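Local coordinates for multifunctional non-homologous end joining DNA repair protein LigD (Mycobacterium tuberculosis, PDB 2IRY) that probably works with Ku to repair DNA double-strand breaks by non-homologous end joining, this chain being its N-terminal primase-polymerase domain, at residues 139-144 with 178-183; 166-171 with 182-187. All coordinates share one frame; numbering follows the deposited sequence.

Both contacts lie on strand 180-186 of the mixed sheet in the primase-polymerase domain, and their centres are about 15 Å apart. Contact 1 pairs the beginning of this strand with the end of strand 129-143, where the manganese ion and dGTP sit; contact 2 pairs its second half with the loop leading from helix 149-164 into strand 171-174. Along the chain the order is 139-144, the helix, 166-171, strand 171-174, and then 178-187, which serves both contacts and places strand 180-186 between two antiparallel neighbours. Leu-182 and Tyr-183 belong to both. The nucleotide-binding end of the strand is thus continuous with a partly buried region that holds no ligand.

Contact 1 of 2, residues 139-144 with 178-183; sequences FDLDPG and KGLHLY. With MN (manganese (II) ion), chain C; DGT (2'-deoxyguanosine-5'-triphosphate), chain D.
Four backbone hydrogen bonds join Phe-139 to Leu-182 and Leu-141 to Leu-180, both hydrogen-bonded pairs of an antiparallel ladder; the shortest, Leu-141 N to Leu-180 O, is 2.7 Å. Between them Asp-140 and His-181 form a non-hydrogen-bonded pair. On the apolar face of the sheet, toward helix 149-164, Leu-141 CD2 meets Leu-182 CD1 at 3.9 Å. Further along, the Pro-143 ring rests its CG against Lys-178 O.

The other face holds the polar groups. Asp-140 and His-181 run side by side in the same direction, carboxylate and imidazole planes 82° apart, with Asp-140 OD1 at the ring edge, 3.2 Å from His-181 CD2. Having CG anti to the backbone N (chi1 177°) carries the carboxylate to the manganese, which OD1 binds at 2.5 Å, with OD2 beside it at 2.7 Å from the manganese; dGTP O2G and two waters are further ligands.

Three N-H groups point to phosphate oxygens. His-181 NE2 gives a 2.7 Å bond to dGTP O2B, in the ring plane, and Lys-178 N one of 2.7 Å to O1G, while Gly-179 N reaches O3G weakly. Metal and N-H donors together would probably offset the triphosphate's negative charge, consistent with the nucleotide-binding site of a polymerase.

Contact 2 of 2, residues 166-171 with 182-187; sequences IGLVTF and LYTPLD
Leu-168 meets Thr-184, the two side chains crossing at about a right angle. Its CB comes first, 3.4 Å from Thr-184 OG1; CG and CD1 stay near the same hydroxyl, at 4.2 and 4.0 Å from OG1. At the tip the branches part, and CD2 turns to Pro-185 O at 3.8 Å, with Asp-187 OD1 also close by. The Thr-184 hydroxyl donates to Val-169 O, OG1 to O 2.8 Å, from above the carbonyl plane and 39° out of it. With OG1 anti to the backbone N (chi1 171°), the hydroxyl reaches across to the loop.

Gly-167, with positive phi, is the C-prime residue of the Schellman motif that ends helix 149-164, and from here the chain runs as a loop into strand 171-174, beside strand 180-186. Regular antiparallel pairing starts at Phe-171 and Tyr-183, which exchange two backbone hydrogen bonds; that from Tyr-183 N to Phe-171 O is nearly straight at 173°. The Phe-171 ring turns its edge to Tyr-183 O and Pro-185, CE2 lying 3.6 Å from Pro-185 CD, and Val-169 CG1 packs obliquely on the same proline. Nearer the helix end, waters bridge the two chain segments: one molecule donates to both Gly-167 O and Asp-187 OD1, and another accepts from Val-169 N and donates to Pro-185 O.

Contact 1 of 2, residues 139-144 with 178-183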
ATOM      1  N   PHE A 139       4.461   7.466   5.503  1.00  9.14           N
ATOM      2  CA  PHE A 139       4.595   8.805   4.958  1.00  9.60           C
ATOM      3  C   PHE A 139       4.479   8.706   3.444  1.00  9.21           C
ATOM      4  O   PHE A 139       5.060   7.807   2.828  1.00  9.78           O
ATOM      5  CB  PHE A 139       5.950   9.399   5.338  1.00  9.08           C
ATOM      6  CG  PHE A 139       6.119   9.600   6.810  1.00 10.59           C
ATOM      7  CD1 PHE A 139       5.756  10.811   7.389  1.00  9.05           C
ATOM      8  CD2 PHE A 139       6.631   8.573   7.626  1.00 11.43           C
ATOM      9  CE1 PHE A 139       5.897  11.022   8.799  1.00 11.17           C
ATOM     10  CE2 PHE A 139       6.764   8.770   9.025  1.00 10.59           C
ATOM     11  CZ  PHE A 139       6.403   9.998   9.601  1.00  9.83           C
ATOM     12  N   ASP A 140       3.710   9.608   2.846  1.00  9.71           N
ATOM     13  CA  ASP A 140       3.618   9.650   1.411  1.00 10.67           C
ATOM     14  C   ASP A 140       4.398  10.875   0.956  1.00 11.28           C
ATOM     15  O   ASP A 140       4.019  12.003   1.259  1.00 11.01           O
ATOM     16  CB  ASP A 140       2.157   9.696   0.992  1.00 11.75           C
ATOM     17  CG  ASP A 140       1.974   9.814  -0.484  1.00 13.05           C
ATOM     18  OD1 ASP A 140       2.953   9.772  -1.266  1.00 15.44           O
ATOM     19  OD2 ASP A 140       0.803   9.965  -0.875  1.00 19.89           O
ATOM     20  N   LEU A 141       5.524  10.636   0.287  1.00 10.94           N
ATOM     21  CA  LEU A 141       6.337  11.731  -0.217  1.00 10.83           C
ATOM     22  C   LEU A 141       5.970  12.004  -1.672  1.00 11.76           C
ATOM     23  O   LEU A 141       6.237  11.182  -2.582  1.00 10.49           O
ATOM     24  CB  LEU A 141       7.833  11.422  -0.050  1.00 11.20           C
ATOM     25  CG  LEU A 141       8.473  11.606   1.338  1.00 11.53           C
ATOM     26  CD1 LEU A 141       7.717  10.890   2.481  1.00 11.61           C
ATOM     27  CD2 LEU A 141       9.935  11.162   1.306  1.00 10.62           C
ATOM     28  N   ASP A 142       5.327  13.149  -1.876  1.00 11.87           N
ATOM     29  CA  ASP A 142       4.797  13.540  -3.171  1.00 13.37           C
ATOM     30  C   ASP A 142       5.626  14.698  -3.708  1.00 13.08           C
ATOM     31  O   ASP A 142       5.575  15.804  -3.153  1.00 11.93           O
ATOM     32  CB  ASP A 142       3.330  13.966  -3.050  1.00 13.87           C
ATOM     33  CG  ASP A 142       2.608  13.972  -4.393  1.00 17.68           C
ATOM     34  OD1 ASP A 142       2.669  12.959  -5.141  1.00 22.03           O
ATOM     35  OD2 ASP A 142       1.955  14.990  -4.700  1.00 23.05           O
ATOM     36  N   PRO A 143       6.418  14.441  -4.770  1.00 13.71           N
ATOM     37  CA  PRO A 143       7.245  15.499  -5.336  1.00 13.76           C
ATOM     38  C   PRO A 143       6.403  16.547  -6.054  1.00 14.11           C
ATOM     39  O   PRO A 143       5.514  16.211  -6.853  1.00 14.03           O
ATOM     40  CB  PRO A 143       8.161  14.754  -6.312  1.00 14.49           C
ATOM     41  CG  PRO A 143       7.378  13.522  -6.703  1.00 14.12           C
ATOM     42  CD  PRO A 143       6.587  13.153  -5.479  1.00 14.18           C
ATOM     43  N   GLY A 144       6.687  17.814  -5.765  1.00 13.98           N
ATOM     44  CA  GLY A 144       6.026  18.931  -6.435  1.00 14.16           C
ATOM     45  C   GLY A 144       6.670  19.228  -7.771  1.00 14.24           C
ATOM     46  O   GLY A 144       7.618  18.544  -8.180  1.00 13.76           O
ATOM     47  N   LYS A 178       3.847   8.285  -8.959  1.00 18.82           N
ATOM     48  CA  LYS A 178       4.756   9.423  -9.067  1.00 20.54           C
ATOM     49  C   LYS A 178       5.675   9.628  -7.882  1.00 21.20           C
ATOM     50  O   LYS A 178       6.677  10.354  -7.984  1.00 22.52           O
ATOM     51  CB  LYS A 178       3.962  10.710  -9.300  1.00 21.22           C
ATOM     52  CG  LYS A 178       3.273  10.739 -10.648  1.00 22.59           C
ATOM     53  CD  LYS A 178       4.279  11.031 -11.774  1.00 27.39           C
ATOM     54  CE  LYS A 178       3.722  10.643 -13.143  1.00 29.62           C
ATOM     55  NZ  LYS A 178       2.512  11.436 -13.527  1.00 31.15           N
ATOM     56  N   GLY A 179       5.335   9.015  -6.756  1.00 21.35           N
ATOM     57  CA  GLY A 179       6.051   9.302  -5.527  1.00 21.07           C
ATOM     58  C   GLY A 179       6.590   8.101  -4.775  1.00 20.27           C
ATOM     59  O   GLY A 179       6.833   7.033  -5.355  1.00 19.66           O
ATOM     60  N   LEU A 180       6.809   8.327  -3.479  1.00 18.07           N
ATOM     61  CA  LEU A 180       7.577   7.456  -2.648  1.00 17.16           C
ATOM     62  C   LEU A 180       6.868   7.327  -1.301  1.00 16.26           C
ATOM     63  O   LEU A 180       6.551   8.330  -0.700  1.00 16.51           O
ATOM     64  CB  LEU A 180       8.958   8.119  -2.430  1.00 17.13           C
ATOM     65  CG  LEU A 180      10.077   7.451  -1.637  1.00 19.57           C
ATOM     66  CD1 LEU A 180      10.345   6.009  -2.125  1.00 21.57           C
ATOM     67  CD2 LEU A 180      11.319   8.317  -1.791  1.00 17.73           C
ATOM     68  N   HIS A 181       6.642   6.100  -0.848  1.00 14.50           N
ATOM     69  CA  HIS A 181       6.078   5.838   0.464  1.00 14.66           C
ATOM     70  C   HIS A 181       7.150   5.279   1.408  1.00 14.46           C
ATOM     71  O   HIS A 181       8.027   4.471   0.989  1.00 14.00           O
ATOM     72  CB  HIS A 181       4.884   4.869   0.358  1.00 16.00           C
ATOM     73  CG  HIS A 181       3.778   5.387  -0.508  1.00 17.31           C
ATOM     74  ND1 HIS A 181       2.814   4.577  -1.060  1.00 18.86           N
ATOM     75  CD2 HIS A 181       3.505   6.645  -0.939  1.00 21.19           C
ATOM     76  CE1 HIS A 181       1.963   5.317  -1.749  1.00 19.96           C
ATOM     77  NE2 HIS A 181       2.362   6.570  -1.701  1.00 20.64           N
ATOM     78  N   LEU A 182       7.084   5.730   2.668  1.00 12.52           N
ATOM     79  CA  LEU A 182       7.998   5.278   3.719  1.00 13.05           C
ATOM     80  C   LEU A 182       7.185   4.672   4.855  1.00 13.56           C
ATOM     81  O   LEU A 182       6.243   5.321   5.364  1.00 14.49           O
ATOM     82  CB  LEU A 182       8.855   6.433   4.280  1.00 12.45           C
ATOM     83  CG  LEU A 182       9.655   7.281   3.288  1.00 12.46           C
ATOM     84  CD1 LEU A 182      10.443   8.373   4.008  1.00 14.12           C
ATOM     85  CD2 LEU A 182      10.638   6.401   2.455  1.00 14.74           C
ATOM     86  N   TYR A 183       7.534   3.440   5.225  1.00 12.67           N
ATOM     87  CA  TYR A 183       6.870   2.715   6.307  1.00 12.78           C
ATOM     88  C   TYR A 183       7.831   2.507   7.474  1.00 12.99           C
ATOM     89  O   TYR A 183       9.010   2.220   7.267  1.00 12.41           O
ATOM     90  CB  TYR A 183       6.434   1.328   5.824  1.00 13.16           C
ATOM     91  CG  TYR A 183       5.278   1.327   4.847  1.00 12.54           C
ATOM     92  CD1 TYR A 183       3.944   1.359   5.297  1.00 10.72           C
ATOM     93  CD2 TYR A 183       5.518   1.268   3.460  1.00 12.45           C
ATOM     94  CE1 TYR A 183       2.883   1.351   4.382  1.00 10.72           C
ATOM     95  CE2 TYR A 183       4.459   1.245   2.533  1.00 12.97           C
ATOM     96  CZ  TYR A 183       3.148   1.290   3.001  1.00 12.88           C
ATOM     97  OH  TYR A 183       2.103   1.291   2.095  1.00 11.74           O
TER
HETATM   98 MN    MN C1100       1.756  10.553  -3.288  1.00 71.16          MN
HETATM   99  PG  DGT D1102       1.725   9.054  -6.093  0.80 38.84           P
HETATM  100  O1G DGT D1102       1.734   9.312  -7.577  0.80 38.25           O
HETATM  101  O2G DGT D1102       1.319  10.282  -5.304  0.80 39.62           O
HETATM  102  O3G DGT D1102       2.980   8.364  -5.603  0.80 39.75           O
HETATM  103  O3B DGT D1102       0.563   7.934  -5.874  0.80 39.21           O
HETATM  104  PB  DGT D1102      -0.036   7.443  -4.444  0.80 38.42           P
HETATM  105  O1B DGT D1102      -0.235   5.949  -4.491  0.80 35.35           O
HETATM  106  O2B DGT D1102       0.741   8.007  -3.279  0.80 36.10           O
HETATM  107  O3A DGT D1102      -1.498   8.153  -4.413  0.80 39.97           O
HETATM  108  PA  DGT D1102      -2.671   7.774  -5.462  0.80 40.88           P
HETATM  109  O1A DGT D1102      -3.764   8.816  -5.393  0.80 42.06           O
HETATM  110  O2A DGT D1102      -2.036   7.528  -6.814  0.80 41.91           O
HETATM  111  O5' DGT D1102      -3.246   6.385  -4.835  0.80 40.93           O
HETATM  112  C5' DGT D1102      -3.889   6.334  -3.546  0.50 40.34           C
HETATM  113  C4' DGT D1102      -4.597   7.642  -3.182  0.50 39.32           C
HETATM  114  O4' DGT D1102      -6.001   7.559  -3.443  0.50 39.26           O
HETATM  115  C3' DGT D1102      -4.434   8.063  -1.734  0.50 39.05           C
HETATM  116  O3' DGT D1102      -3.392   9.034  -1.633  0.50 38.26           O
HETATM  117  C2' DGT D1102      -5.770   8.672  -1.347  0.50 38.63           C
HETATM  118  C1' DGT D1102      -6.751   8.213  -2.424  0.50 38.22           C
HETATM  119  N9  DGT D1102      -7.714   7.220  -1.894  0.50 37.92           N
HETATM  120  C8  DGT D1102      -7.416   6.212  -1.055  0.50 37.31           C
HETATM  121  N7  DGT D1102      -8.501   5.463  -0.751  0.50 36.68           N
HETATM  122  C5  DGT D1102      -9.534   6.001  -1.418  0.50 37.51           C
HETATM  123  C6  DGT D1102     -10.975   5.692  -1.548  0.50 37.53           C
HETATM  124  O6  DGT D1102     -11.451   4.725  -0.927  0.50 37.07           O
HETATM  125  N1  DGT D1102     -11.731   6.474  -2.338  0.50 37.64           N
HETATM  126  C2  DGT D1102     -11.208   7.528  -3.009  0.50 37.33           C
HETATM  127  N2  DGT D1102     -12.027   8.270  -3.791  0.50 37.38           N
HETATM  128  N3  DGT D1102      -9.887   7.869  -2.944  0.50 37.38           N
HETATM  129  C4  DGT D1102      -9.019   7.156  -2.177  0.50 37.80           C
HETATM  130  O   HOH W   1      -0.409  10.503  -2.931  1.00 31.83           O
HETATM  131  O   HOH W   2       3.801   9.224  -3.529  1.00 39.27           O

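Contact 2 of 2, residues 166-171 with 182-187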
ATOM      1  N   ILE A 166      14.422   8.442  17.128  1.00 17.77           N
ATOM      2  CA  ILE A 166      13.459   7.876  18.082  1.00 17.82           C
ATOM      3  C   ILE A 166      13.435   6.341  18.090  1.00 17.50           C
ATOM      4  O   ILE A 166      12.466   5.720  18.547  1.00 17.58           O
ATOM      5  CB  ILE A 166      12.042   8.533  17.980  1.00 17.68           C
ATOM      6  CG1 ILE A 166      11.494   8.522  16.543  1.00 17.53           C
ATOM      7  CG2 ILE A 166      12.093   9.968  18.516  1.00 17.54           C
ATOM      8  CD1 ILE A 166      10.000   8.819  16.448  1.00 18.80           C
ATOM      9  N   GLY A 167      14.518   5.742  17.588  1.00 16.90           N
ATOM     10  CA  GLY A 167      14.733   4.292  17.665  1.00 16.49           C
ATOM     11  C   GLY A 167      13.930   3.469  16.664  1.00 16.55           C
ATOM     12  O   GLY A 167      13.762   2.254  16.839  1.00 15.66           O
ATOM     13  N   LEU A 168      13.460   4.125  15.606  1.00 16.44           N
ATOM     14  CA  LEU A 168      12.654   3.467  14.590  1.00 16.73           C
ATOM     15  C   LEU A 168      13.418   3.253  13.281  1.00 16.49           C
ATOM     16  O   LEU A 168      14.338   4.010  12.945  1.00 16.03           O
ATOM     17  CB  LEU A 168      11.349   4.241  14.344  1.00 16.90           C
ATOM     18  CG  LEU A 168      10.485   4.516  15.579  1.00 17.60           C
ATOM     19  CD1 LEU A 168       9.277   5.356  15.211  1.00 18.51           C
ATOM     20  CD2 LEU A 168      10.043   3.218  16.286  1.00 19.49           C
ATOM     21  N   VAL A 169      13.031   2.196  12.578  1.00 16.31           N
ATOM     22  CA  VAL A 169      13.594   1.835  11.275  1.00 16.18           C
ATOM     23  C   VAL A 169      12.608   2.180  10.157  1.00 15.67           C
ATOM     24  O   VAL A 169      11.386   2.044  10.327  1.00 15.83           O
ATOM     25  CB  VAL A 169      13.989   0.323  11.224  1.00 16.18           C
ATOM     26  CG1 VAL A 169      12.764  -0.589  11.358  1.00 16.21           C
ATOM     27  CG2 VAL A 169      14.766  -0.004   9.968  1.00 18.66           C
ATOM     28  N   THR A 170      13.141   2.592   9.010  1.00 15.07           N
ATOM     29  CA  THR A 170      12.308   3.058   7.904  1.00 14.10           C
ATOM     30  C   THR A 170      12.542   2.240   6.631  1.00 14.35           C
ATOM     31  O   THR A 170      13.674   1.912   6.299  1.00 13.19           O
ATOM     32  CB  THR A 170      12.536   4.582   7.647  1.00 15.04           C
ATOM     33  OG1 THR A 170      12.435   5.285   8.890  1.00 15.58           O
ATOM     34  CG2 THR A 170      11.493   5.140   6.684  1.00 14.26           C
ATOM     35  N   PHE A 171      11.452   1.928   5.931  1.00 14.26           N
ATOM     36  CA  PHE A 171      11.497   1.095   4.728  1.00 15.12           C
ATOM     37  C   PHE A 171      10.902   1.849   3.540  1.00 14.31           C
ATOM     38  O   PHE A 171       9.716   2.234   3.568  1.00 15.90           O
ATOM     39  CB  PHE A 171      10.707  -0.213   4.924  1.00 14.88           C
ATOM     40  CG  PHE A 171      11.207  -1.070   6.055  1.00 16.41           C
ATOM     41  CD1 PHE A 171      12.121  -2.093   5.817  1.00 18.10           C
ATOM     42  CD2 PHE A 171      10.747  -0.860   7.351  1.00 17.57           C
ATOM     43  CE1 PHE A 171      12.591  -2.911   6.884  1.00 18.04           C
ATOM     44  CE2 PHE A 171      11.205  -1.653   8.410  1.00 17.82           C
ATOM     45  CZ  PHE A 171      12.128  -2.678   8.182  1.00 17.13           C
ATOM     46  N   LEU A 182       7.084   5.730   2.668  1.00 12.52           N
ATOM     47  CA  LEU A 182       7.998   5.278   3.719  1.00 13.05           C
ATOM     48  C   LEU A 182       7.185   4.672   4.855  1.00 13.56           C
ATOM     49  O   LEU A 182       6.243   5.321   5.364  1.00 14.49           O
ATOM     50  CB  LEU A 182       8.855   6.433   4.280  1.00 12.45           C
ATOM     51  CG  LEU A 182       9.655   7.281   3.288  1.00 12.46           C
ATOM     52  CD1 LEU A 182      10.443   8.373   4.008  1.00 14.12           C
ATOM     53  CD2 LEU A 182      10.638   6.401   2.455  1.00 14.74           C
ATOM     54  N   TYR A 183       7.534   3.440   5.225  1.00 12.67           N
ATOM     55  CA  TYR A 183       6.870   2.715   6.307  1.00 12.78           C
ATOM     56  C   TYR A 183       7.831   2.507   7.474  1.00 12.99           C
ATOM     57  O   TYR A 183       9.010   2.220   7.267  1.00 12.41           O
ATOM     58  CB  TYR A 183       6.434   1.328   5.824  1.00 13.16           C
ATOM     59  CG  TYR A 183       5.278   1.327   4.847  1.00 12.54           C
ATOM     60  CD1 TYR A 183       3.944   1.359   5.297  1.00 10.72           C
ATOM     61  CD2 TYR A 183       5.518   1.268   3.460  1.00 12.45           C
ATOM     62  CE1 TYR A 183       2.883   1.351   4.382  1.00 10.72           C
ATOM     63  CE2 TYR A 183       4.459   1.245   2.533  1.00 12.97           C
ATOM     64  CZ  TYR A 183       3.148   1.290   3.001  1.00 12.88           C
ATOM     65  OH  TYR A 183       2.103   1.291   2.095  1.00 11.74           O
ATOM     66  N   THR A 184       7.315   2.599   8.688  1.00 13.32           N
ATOM     67  CA  THR A 184       8.125   2.307   9.869  1.00 14.23           C
ATOM     68  C   THR A 184       7.266   1.555  10.890  1.00 13.85           C
ATOM     69  O   THR A 184       6.196   2.031  11.254  1.00 12.78           O
ATOM     70  CB  THR A 184       8.732   3.586  10.480  1.00 15.49           C
ATOM     71  OG1 THR A 184       9.341   3.273  11.742  1.00 17.31           O
ATOM     72  CG2 THR A 184       7.709   4.631  10.692  1.00 17.23           C
ATOM     73  N   PRO A 185       7.720   0.361  11.309  1.00 13.80           N
ATOM     74  CA  PRO A 185       6.959  -0.384  12.302  1.00 14.38           C
ATOM     75  C   PRO A 185       7.109   0.239  13.683  1.00 14.00           C
ATOM     76  O   PRO A 185       8.212   0.649  14.084  1.00 13.70           O
ATOM     77  CB  PRO A 185       7.580  -1.789  12.245  1.00 14.72           C
ATOM     78  CG  PRO A 185       8.969  -1.563  11.763  1.00 14.35           C
ATOM     79  CD  PRO A 185       8.903  -0.385  10.841  1.00 14.19           C
ATOM     80  N   LEU A 186       5.995   0.341  14.392  1.00 14.27           N
ATOM     81  CA  LEU A 186       5.993   0.899  15.743  1.00 13.93           C
ATOM     82  C   LEU A 186       6.449  -0.119  16.797  1.00 14.47           C
ATOM     83  O   LEU A 186       6.011  -1.274  16.792  1.00 13.91           O
ATOM     84  CB  LEU A 186       4.598   1.441  16.082  1.00 14.18           C
ATOM     85  CG  LEU A 186       4.136   2.650  15.250  1.00 15.59           C
ATOM     86  CD1 LEU A 186       2.633   2.897  15.391  1.00 17.36           C
ATOM     87  CD2 LEU A 186       4.939   3.926  15.566  1.00 14.02           C
ATOM     88  N   ASP A 187       7.335   0.322  17.692  1.00 15.15           N
ATOM     89  CA  ASP A 187       7.749  -0.486  18.858  1.00 15.84           C
ATOM     90  C   ASP A 187       6.565  -0.793  19.772  1.00 16.96           C
ATOM     91  O   ASP A 187       6.418  -1.922  20.257  1.00 16.86           O
ATOM     92  CB  ASP A 187       8.872   0.211  19.644  1.00 16.14           C
ATOM     93  CG  ASP A 187      10.251  -0.066  19.070  1.00 15.49           C
ATOM     94  OD1 ASP A 187      10.334  -0.603  17.944  1.00 13.49           O
ATOM     95  OD2 ASP A 187      11.247   0.232  19.762  1.00 18.19           O
TER
HETATM   96  O   HOH W   3      12.299   0.080  16.199  1.00 44.63           O
HETATM   97  O   HOH W   4      10.889   0.555  13.840  1.00 27.06           O